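Local atomic coordinates of threonine--tRNA ligase catalytic subunit (Aeropyrum pernix, PDB entry 3A32), a protein that probably catalyses the ATP-dependent attachment of threonine to tRNA(Thr) as a zinc-dependent class II aminoacyl-tRNA synthetase that lacks an editing domain. Residues E32-T35 against F36-A39; D180-E183 against E184-V188; K377-K381 against T382-S386. One frame throughout, in Å; residues are numbered along the deposited sequence. Where two conformers were deposited one is given.

All three interactions are local. Each joins neighbours round a helical turn or at a helix end, and their nearest atoms are at least about 22 Å apart. Interactions 1 and 2 are partly buried; interaction 3 is a surface contact. Interaction 1 spans the one-turn helix 34-37, where the second subunit packs on Phe-33, just before the helix, and on Phe-36 within it. It rests on backbone carbonyls that each accept two donors. Interaction 2 lies within helix 174-191 of the catalytic domain. It combines backbone bonds with apolar packing, and with charged side chains whose partners lie elsewhere. Interaction 3, in the anticodon-binding domain, joins strand 373-380 to helix 384-393 through serine hydroxyls and a water.

Interaction 1 (E32-T35 against F36-A39); sequences EFAT and FTGA
The backbone oxygen of Glu-32 lies near the ring edge of Phe-36, 3.7 Å from Phe-36 CD2. It belongs to a tight turn leading into the one-turn helix 34-37. The same Glu-32 O also accepts from Thr-35 N at 2.9 Å, which closes the turn.

Phe-33 comes next. Its carbonyl oxygen takes two backbone N-H groups. Phe-36 N reaches Phe-33 O at 3.0 Å, from 42° above the carbonyl plane. Thr-37 N makes a longer bond to Phe-33 O, at 3.3 Å, and lies in the carbonyl plane. The Phe-36 ring turns its edge to this oxygen, which sits in the plane of the ring. The methyl CG2 of Thr-37 also packs against Phe-33 O, 3.3 Å away. The second subunit packs on three of these residues: its Asn-121 on Phe-33, its Val-84 on Phe-36 and its Tyr-114 on Thr-37. The short helix is therefore part of the dimer interface. Within its own chain, Val-26 touches the side chains of Phe-33 and Phe-36.

Ala-34 O receives Gly-38 N at 2.9 Å. This bond ends the helical turn, for Gly-38 then leaves helical geometry with a positive phi of 86°. The hydroxyl of Thr-37 follows the departing chain and donates to the next carbonyl: Thr-37 OG1 to Gly-38 O is 2.6 Å.

Thr-35 closes the segment. Its methyl CG2 stands beside the backbone N, while the hydroxyl is turned between the backbone N and the carbonyl carbon, with chi1 at 82°. That torsion carries the hydroxyl back to the start of the turn. There Thr-35 OG1 donates in the carbonyl plane to Glu-32 O, at 3.2 Å, as that oxygen's second donor.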
# COMPACT_ATOMS: atom_id res chain seq x y z
N GLU A 32 -21.80 19.19 8.10
CA GLU A 32 -20.91 18.91 6.98
C GLU A 32 -19.87 17.87 7.36
O GLU A 32 -19.38 17.88 8.48
CB GLU A 32 -20.21 20.18 6.57
CG GLU A 32 -21.08 21.03 5.72
CD GLU A 32 -20.48 22.36 5.34
OE1 GLU A 32 -19.28 22.63 5.58
OE2 GLU A 32 -21.27 23.12 4.75
N PHE A 33 -19.50 17.00 6.42
CA PHE A 33 -18.46 16.02 6.72
C PHE A 33 -17.26 16.71 7.33
O PHE A 33 -16.69 16.17 8.27
CB PHE A 33 -18.11 15.11 5.52
CG PHE A 33 -19.13 14.01 5.29
CD1 PHE A 33 -18.98 12.76 5.91
CD2 PHE A 33 -20.26 14.23 4.49
CE1 PHE A 33 -19.93 11.77 5.74
CE2 PHE A 33 -21.21 13.26 4.33
CZ PHE A 33 -21.05 12.03 4.93
N ALA A 34 -16.94 17.94 6.88
CA ALA A 34 -15.71 18.67 7.35
C ALA A 34 -15.73 19.05 8.82
O ALA A 34 -14.69 19.29 9.39
CB ALA A 34 -15.40 19.90 6.51
N THR A 35 -16.90 19.09 9.43
CA THR A 35 -16.93 19.38 10.85
C THR A 35 -16.70 18.15 11.74
O THR A 35 -16.86 18.25 12.98
CB THR A 35 -18.21 20.10 11.26
OG1 THR A 35 -19.25 19.14 11.43
CG2 THR A 35 -18.60 21.16 10.20
N PHE A 36 -16.34 17.00 11.12
CA PHE A 36 -15.91 15.81 11.85
C PHE A 36 -14.47 15.58 11.50
O PHE A 36 -13.68 15.15 12.34
CB PHE A 36 -16.65 14.59 11.38
CG PHE A 36 -18.08 14.54 11.73
CD1 PHE A 36 -18.50 13.92 12.91
CD2 PHE A 36 -19.04 15.02 10.85
CE1 PHE A 36 -19.86 13.81 13.21
CE2 PHE A 36 -20.39 14.94 11.16
CZ PHE A 36 -20.81 14.33 12.33
N THR A 37 -14.12 15.79 10.24
CA THR A 37 -12.79 15.50 9.76
C THR A 37 -11.76 16.64 9.95
O THR A 37 -10.55 16.38 10.00
CB THR A 37 -12.78 15.21 8.24
OG1 THR A 37 -12.81 16.45 7.51
CG2 THR A 37 -13.97 14.27 7.84
N GLY A 38 -12.22 17.90 10.00
CA GLY A 38 -11.31 19.03 9.84
C GLY A 38 -11.10 19.38 8.37
O GLY A 38 -11.22 18.52 7.49
N ALA A 39 -10.83 20.67 8.12
CA ALA A 39 -10.58 21.21 6.81
C ALA A 39 -9.24 20.70 6.28
O ALA A 39 -8.32 20.47 7.03
CB ALA A 39 -10.59 22.75 6.86

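Interaction 2 (D180-E183 against E184-V188); sequences DVFE and EMKLV
Phe-182 and Met-185 make the main apolar contact here. Met-185 CE lies 3.4 Å from Phe-182 CE1, approaching the ring obliquely. The methionine chain bends at chi2 (-77°) and again at chi3 (-50°), and these bends fold the methyl back to the ring. On the CE2 side of the same ring, Lys-186 CD passes 4.1 Å from Phe-182 CE2.

The backbone supplies four regular helical bonds. Glu-184 N to Asp-180 O is the shortest, at 2.7 Å. Met-185 N to Val-181 O follows at 3.0 Å. Lys-186 N binds Phe-182 O, and Leu-187 N binds Glu-183 O in a nearly straight bond with an N-H...O angle of 172°.

Charged side chains form the third group. Glu-183 and Lys-186 run side by side and point the same way, but Glu-183 OE1 and Lys-186 NZ stay 5.5 Å apart. Lys-186 forms a salt bridge with Glu-190 one turn on, while Glu-183 OE2 forms one with Lys-242, and its OE1 a hydrogen bond with Tyr-243 OH. Glu-184 extends beyond CG back along the helix, with Glu-184 CG 3.2 Å from Asp-180 O. Glu-184 is buried, and its OE1 is hydrogen-bonded to Tyr-68 OH.

Val-181, Phe-182 and Met-185 touch Phe-263 of strand 260-268, Val-181 touches Leu-313 of strand 306-316, and Phe-62 of helix 48-65 touches Glu-184 and Leu-187. Helix 174-191 thus packs on the largely antiparallel sheet of the class II synthetase catalytic domain, with the side chain of Val-181 about 12 Å from the zinc ion.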
# COMPACT_ATOMS: atom_id res chain seq x y z
N ASP A 180 18.04 9.51 -15.90
CA ASP A 180 17.18 8.38 -15.65
C ASP A 180 15.89 8.74 -14.93
O ASP A 180 14.84 8.14 -15.22
CB ASP A 180 17.92 7.32 -14.83
CG ASP A 180 19.00 6.55 -15.67
OD1 ASP A 180 19.08 6.71 -16.90
OD2 ASP A 180 19.77 5.76 -15.07
N VAL A 181 15.98 9.72 -14.01
CA VAL A 181 14.78 10.19 -13.28
C VAL A 181 13.86 10.88 -14.25
O VAL A 181 12.66 10.64 -14.20
CB VAL A 181 15.10 11.08 -12.05
CG1 VAL A 181 13.80 11.68 -11.44
CG2 VAL A 181 15.83 10.23 -10.99
N PHE A 182 14.42 11.67 -15.18
CA PHE A 182 13.59 12.19 -16.24
C PHE A 182 12.91 11.04 -16.99
O PHE A 182 11.72 11.13 -17.29
CB PHE A 182 14.34 13.09 -17.25
CG PHE A 182 13.51 13.40 -18.48
CD1 PHE A 182 12.59 14.45 -18.47
CD2 PHE A 182 13.61 12.63 -19.61
CE1 PHE A 182 11.79 14.72 -19.61
CE2 PHE A 182 12.81 12.89 -20.74
CZ PHE A 182 11.90 13.95 -20.72
N GLU A 183 13.67 9.99 -17.32
CA GLU A 183 13.12 8.87 -18.12
C GLU A 183 12.03 8.13 -17.32
O GLU A 183 11.05 7.69 -17.88
CB GLU A 183 14.22 7.90 -18.58
CG GLU A 183 15.16 8.45 -19.65
CD GLU A 183 14.56 8.51 -21.08
OE1 GLU A 183 13.47 9.07 -21.28
OE2 GLU A 183 15.20 8.00 -22.03
N GLU A 184 12.21 8.03 -16.01
CA GLU A 184 11.18 7.47 -15.15
C GLU A 184 9.88 8.28 -15.17
O GLU A 184 8.80 7.73 -15.28
CB GLU A 184 11.75 7.36 -13.72
CG GLU A 184 12.79 6.26 -13.64
CD GLU A 184 13.68 6.33 -12.46
OE1 GLU A 184 13.47 7.14 -11.53
OE2 GLU A 184 14.61 5.52 -12.44
N MET A 185 10.00 9.61 -15.07
CA MET A 185 8.85 10.51 -15.08
C MET A 185 8.04 10.34 -16.37
O MET A 185 6.80 10.23 -16.34
CB MET A 185 9.34 11.96 -14.88
CG MET A 185 8.23 13.04 -14.93
SD MET A 185 7.71 13.39 -16.64
CE MET A 185 9.26 13.69 -17.53
N LYS A 186 8.75 10.30 -17.50
CA LYS A 186 8.12 10.12 -18.80
C LYS A 186 7.35 8.78 -18.95
O LYS A 186 6.21 8.76 -19.46
CB LYS A 186 9.20 10.27 -19.87
CG LYS A 186 8.74 10.02 -21.29
CD LYS A 186 9.74 10.61 -22.20
CE LYS A 186 9.26 10.71 -23.65
NZ LYS A 186 8.82 9.38 -24.24
N LEU A 187 7.99 7.67 -18.55
CA LEU A 187 7.35 6.35 -18.50
C LEU A 187 6.05 6.32 -17.65
O LEU A 187 5.04 5.74 -18.10
CB LEU A 187 8.33 5.28 -17.97
CG LEU A 187 9.55 4.86 -18.80
CD1 LEU A 187 10.56 4.07 -17.95
CD2 LEU A 187 9.13 4.05 -20.02
N VAL A 188 6.09 6.87 -16.43
CA VAL A 188 4.90 7.01 -15.61
C VAL A 188 3.77 7.93 -16.24
O VAL A 188 2.60 7.50 -16.36
CB VAL A 188 5.26 7.46 -14.19
CG1 VAL A 188 4.04 7.87 -13.42
CG2 VAL A 188 5.94 6.33 -13.43

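Interaction 3 (K377-K381 against T382-S386); sequences KGSSK and TGLSS
Lys-381 O and Thr-382 O share one water with Ser-385 N, so three backbone groups grip it where strand 373-380 leads to helix 384-393. The water donates to Lys-381 O at 3.0 Å and accepts from Ser-385 N, also at 3.0 Å. Its bond to Thr-382 O is weak.

Ser-380 holds the turn from the strand side. Ser-380 OG accepts from Gly-383 N at 2.9 Å. With chi1 at 79°, this hydroxyl lies between its own N and carbonyl carbon, turned towards the glycine. The next amide, Leu-384 N, makes only a weak bond to Ser-380 O, with an N-H...O angle of 120°. Leu-384 CB rests 3.3 Å from the same Ser-380 O.

Ser-379 OG meets Leu-384 at its CA, 3.5 Å away. The hydroxyl of Ser-379 is hydrogen-bonded to OD2 of Asp-387, in helix 384-393. The leucine side chain touches Ile-344 and Val-346 of the parallel strand 341-347, on the sheet of the anticodon-binding domain.

The chemistry is mostly polar. The early N-H groups of this surface turn are met in part by a serine hydroxyl and a water, which suggests that solvent takes part in holding the strand-to-helix connection.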
# COMPACT_ATOMS: atom_id res chain seq x y z
N LYS A 377 -25.97 -1.95 -14.62
CA LYS A 377 -27.09 -1.03 -14.64
C LYS A 377 -28.28 -1.70 -15.39
O LYS A 377 -28.11 -2.18 -16.48
CB LYS A 377 -26.67 0.30 -15.31
CG LYS A 377 -27.77 1.37 -15.49
CD LYS A 377 -28.45 1.79 -14.16
CE LYS A 377 -29.62 2.71 -14.46
NZ LYS A 377 -30.15 3.40 -13.24
N GLY A 378 -29.43 -1.77 -14.76
CA GLY A 378 -30.67 -2.22 -15.39
C GLY A 378 -31.28 -1.06 -16.15
O GLY A 378 -31.64 -0.05 -15.57
N SER A 379 -31.38 -1.16 -17.46
CA SER A 379 -31.89 -0.03 -18.26
C SER A 379 -33.02 -0.55 -19.15
O SER A 379 -33.53 -1.64 -18.91
CB SER A 379 -30.76 0.60 -19.08
OG SER A 379 -31.18 1.86 -19.63
N SER A 380 -33.38 0.20 -20.18
CA SER A 380 -34.51 -0.14 -21.03
C SER A 380 -34.32 0.57 -22.35
O SER A 380 -33.48 1.48 -22.43
CB SER A 380 -35.86 0.23 -20.33
OG SER A 380 -36.13 1.62 -20.42
N LYS A 381 -35.04 0.15 -23.40
CA LYS A 381 -34.98 0.80 -24.71
C LYS A 381 -35.33 2.29 -24.62
O LYS A 381 -34.64 3.14 -25.18
CB LYS A 381 -35.94 0.15 -25.71
CG LYS A 381 -35.64 -1.30 -26.11
CD LYS A 381 -36.47 -1.74 -27.36
CE LYS A 381 -35.68 -1.51 -28.67
NZ LYS A 381 -36.48 -1.84 -29.92
N THR A 382 -36.40 2.63 -23.92
CA THR A 382 -36.77 4.06 -23.77
C THR A 382 -35.93 4.83 -22.73
O THR A 382 -35.65 6.01 -22.95
CB THR A 382 -38.24 4.22 -23.50
OG1 THR A 382 -38.55 3.64 -22.24
CG2 THR A 382 -39.04 3.48 -24.58
N GLY A 383 -35.53 4.17 -21.65
CA GLY A 383 -34.66 4.76 -20.62
C GLY A 383 -33.19 4.96 -21.03
O GLY A 383 -32.50 5.82 -20.47
N LEU A 384 -32.71 4.21 -22.04
CA LEU A 384 -31.27 4.11 -22.33
C LEU A 384 -30.57 5.45 -22.43
O LEU A 384 -29.56 5.68 -21.80
CB LEU A 384 -30.97 3.27 -23.59
CG LEU A 384 -29.48 2.92 -23.76
CD1 LEU A 384 -28.91 2.06 -22.61
CD2 LEU A 384 -29.21 2.33 -25.13
N SER A 385 -31.12 6.34 -23.23
CA SER A 385 -30.46 7.58 -23.57
C SER A 385 -30.21 8.44 -22.34
O SER A 385 -29.14 8.99 -22.20
CB SER A 385 -31.29 8.33 -24.60
OG SER A 385 -30.81 9.65 -24.77
N SER A 386 -31.18 8.52 -21.44
CA SER A 386 -31.01 9.27 -20.19
C SER A 386 -30.17 8.53 -19.15
O SER A 386 -29.50 9.16 -18.35
CB SER A 386 -32.37 9.63 -19.58
OG SER A 386 -32.33 9.55 -18.16
O HOH W 1 -33.35 5.83 -25.12